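Local atomic coordinates of alpha-L-arabinofuranosidase B (Aspergillus kawachii, PDB entry 6SXT), a protein that hydrolyses terminal non-reducing alpha-L-arabinofuranosyl residues from arabinoxylan, arabinan and related plant polysaccharides, with retention of configuration. Residues A[72-77]-A[84-89]. Residues are numbered along the deposited sequence; the frame is centred on the assembly and turned at random.
Sequences ITIIYD and HLTQAP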
loop_
_atom_site.group_PDB
_atom_site.type_symbol
_atom_site.label_atom_id
_atom_site.label_comp_id
_atom_site.label_asym_id
_atom_site.label_seq_id
_atom_site.Cartn_x
_atom_site.Cartn_y
_atom_site.Cartn_z
ATOM N N ILE A 72 -6.927 -8.174 1.617
ATOM C CA ILE A 72 -5.932 -9.244 1.386
ATOM C C ILE A 72 -5.537 -9.802 2.745
ATOM O O ILE A 72 -4.879 -9.130 3.519
ATOM C CB ILE A 72 -4.744 -8.737 0.568
ATOM C CG1 ILE A 72 -5.203 -8.317 -0.816
ATOM C CG2 ILE A 72 -3.670 -9.797 0.485
ATOM C CD1 ILE A 72 -4.168 -7.468 -1.564
ATOM N N THR A 73 -5.992 -11.014 3.054
ATOM C CA THR A 73 -5.717 -11.640 4.368
ATOM C C THR A 73 -4.358 -12.338 4.386
ATOM O O THR A 73 -3.713 -12.364 5.449
ATOM C CB THR A 73 -6.827 -12.621 4.746
ATOM O OG1 THR A 73 -7.061 -13.425 3.595
ATOM C CG2 THR A 73 -8.085 -11.918 5.188
ATOM N N ILE A 74 -3.940 -12.951 3.277
ATOM C CA ILE A 74 -2.704 -13.744 3.258
ATOM C C ILE A 74 -2.015 -13.480 1.931
ATOM O O ILE A 74 -2.683 -13.497 0.896
ATOM C CB ILE A 74 -2.954 -15.253 3.426
ATOM C CG1 ILE A 74 -3.882 -15.563 4.610
ATOM C CG2 ILE A 74 -1.611 -16.016 3.517
ATOM C CD1 ILE A 74 -4.210 -17.049 4.694
ATOM N N ILE A 75 -0.711 -13.268 1.990
ATOM C CA ILE A 75 0.147 -13.318 0.786
ATOM C C ILE A 75 0.934 -14.616 0.931
ATOM O O ILE A 75 1.759 -14.755 1.819
ATOM C CB ILE A 75 1.046 -12.080 0.672
ATOM C CG1 ILE A 75 0.240 -10.764 0.737
ATOM C CG2 ILE A 75 1.801 -12.153 -0.619
ATOM C CD1 ILE A 75 1.056 -9.572 1.146
ATOM N N TYR A 76 0.641 -15.577 0.079
ATOM C CA TYR A 76 1.234 -16.918 0.255
ATOM C C TYR A 76 2.695 -16.935 -0.176
ATOM O O TYR A 76 3.126 -16.184 -1.081
ATOM C CB TYR A 76 0.419 -17.963 -0.529
ATOM C CG TYR A 76 -0.961 -18.209 0.022
ATOM C CD1 TYR A 76 -1.134 -18.802 1.259
ATOM C CD2 TYR A 76 -2.097 -17.813 -0.671
ATOM C CE1 TYR A 76 -2.410 -19.019 1.756
ATOM C CE2 TYR A 76 -3.376 -18.000 -0.154
ATOM C CZ TYR A 76 -3.528 -18.625 1.062
ATOM O OH TYR A 76 -4.794 -18.869 1.580
ATOM N N ASP A 77 3.487 -17.759 0.487
ATOM C CA ASP A 77 4.875 -18.045 0.092
ATOM C C ASP A 77 4.837 -19.071 -1.031
ATOM O O ASP A 77 4.446 -20.237 -0.780
ATOM C CB ASP A 77 5.625 -18.536 1.322
ATOM C CG ASP A 77 6.983 -19.098 0.976
ATOM O OD1 ASP A 77 7.525 -18.759 -0.110
ATOM O OD2 ASP A 77 7.480 -19.868 1.804
ATOM N N HIS A 84 4.091 -17.830 4.662
ATOM C CA HIS A 84 2.972 -16.956 4.243
ATOM C C HIS A 84 2.902 -15.739 5.160
ATOM O O HIS A 84 3.173 -15.823 6.377
ATOM C CB HIS A 84 1.671 -17.742 4.334
ATOM C CG HIS A 84 1.740 -19.104 3.765
ATOM N ND1 HIS A 84 2.190 -19.368 2.491
ATOM C CD2 HIS A 84 1.339 -20.287 4.307
ATOM C CE1 HIS A 84 2.085 -20.668 2.272
ATOM N NE2 HIS A 84 1.590 -21.268 3.394
ATOM N N LEU A 85 2.596 -14.583 4.578
ATOM C CA LEU A 85 2.435 -13.337 5.342
ATOM C C LEU A 85 0.973 -13.136 5.726
ATOM O O LEU A 85 0.086 -13.194 4.863
ATOM C CB LEU A 85 2.916 -12.166 4.490
ATOM C CG LEU A 85 4.374 -12.179 4.134
ATOM C CD1 LEU A 85 4.707 -11.011 3.214
ATOM C CD2 LEU A 85 5.238 -12.121 5.358
ATOM N N THR A 86 0.732 -12.932 7.019
ATOM C CA THR A 86 -0.596 -12.753 7.605
ATOM C C THR A 86 -0.642 -11.440 8.408
ATOM O O THR A 86 0.391 -10.748 8.615
ATOM C CB THR A 86 -0.991 -13.984 8.440
ATOM O OG1 THR A 86 -0.055 -14.079 9.513
ATOM C CG2 THR A 86 -1.094 -15.242 7.610
ATOM N N GLN A 87 -1.810 -11.108 8.887
ATOM C CA GLN A 87 -2.044 -9.835 9.602
ATOM C C GLN A 87 -1.005 -9.681 10.706
ATOM O O GLN A 87 -0.873 -10.586 11.540
ATOM C CB GLN A 87 -3.464 -9.821 10.152
ATOM C CG GLN A 87 -3.937 -8.457 10.622
ATOM C CD GLN A 87 -5.406 -8.483 11.005
ATOM O OE1 GLN A 87 -6.077 -9.543 10.936
ATOM N NE2 GLN A 87 -5.962 -7.326 11.351
ATOM N N ALA A 88 -0.257 -8.583 10.730
ATOM C CA ALA A 88 0.863 -8.446 11.652
ATOM C C ALA A 88 0.308 -8.211 13.058
ATOM O O ALA A 88 -0.619 -7.424 13.304
ATOM C CB ALA A 88 1.783 -7.356 11.258
ATOM N N PRO A 89 0.971 -8.865 14.041
ATOM C CA PRO A 89 0.553 -8.724 15.438
ATOM C C PRO A 89 1.147 -7.522 16.134
ATOM O O PRO A 89 2.166 -6.967 15.757
ATOM C CB PRO A 89 1.144 -10.008 16.040
ATOM C CG PRO A 89 2.440 -10.216 15.291
ATOM C CD PRO A 89 2.069 -9.811 13.862
HETATM O O HOH W 1 -4.172 -12.643 8.094
#
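Ile75 and Leu85 form an antiparallel hydrogen-bonded pair: Ile75 N donates to Leu85 O (3.0 Å), and Leu85 N donates to Ile75 O (2.9 Å). Both carbonyls take a second, weaker CA-H...O contact, Leu85 O from Ile74 CA and Ile75 O from His84 CA; His84 O turns to Asn132 ND2. Further along, a water replaces the direct bond, donating to Thr73 O (2.7 Å) and accepting from Gln87 N (2.9 Å). At the other end a side chain takes over: His84 ND1 accepts from Asp77 N (2.9 Å, 164° at the hydrogen), the donor lying in the imidazole plane, which implies that ND1 carries no proton. With CG beside its backbone N (chi1 -45°), His84 offers a ring face to the edge of Tyr76 at CD1, a T-shaped stack with planes at 85°. Ile74 CG2 lies over a face of the Tyr76 ring and touches His84 CB. Asp77 OD1 accepts from Ala18 N and is hydrogen-bonded to Ser79 OG; OD2 accepts from Asn83 N. The whole is an isolated antiparallel beta bridge, its two sides joined by the loop 78-83, between the end of strand 70-75 and the segment carrying strand 86-87, an outermost strand of another catalytic-domain sheet.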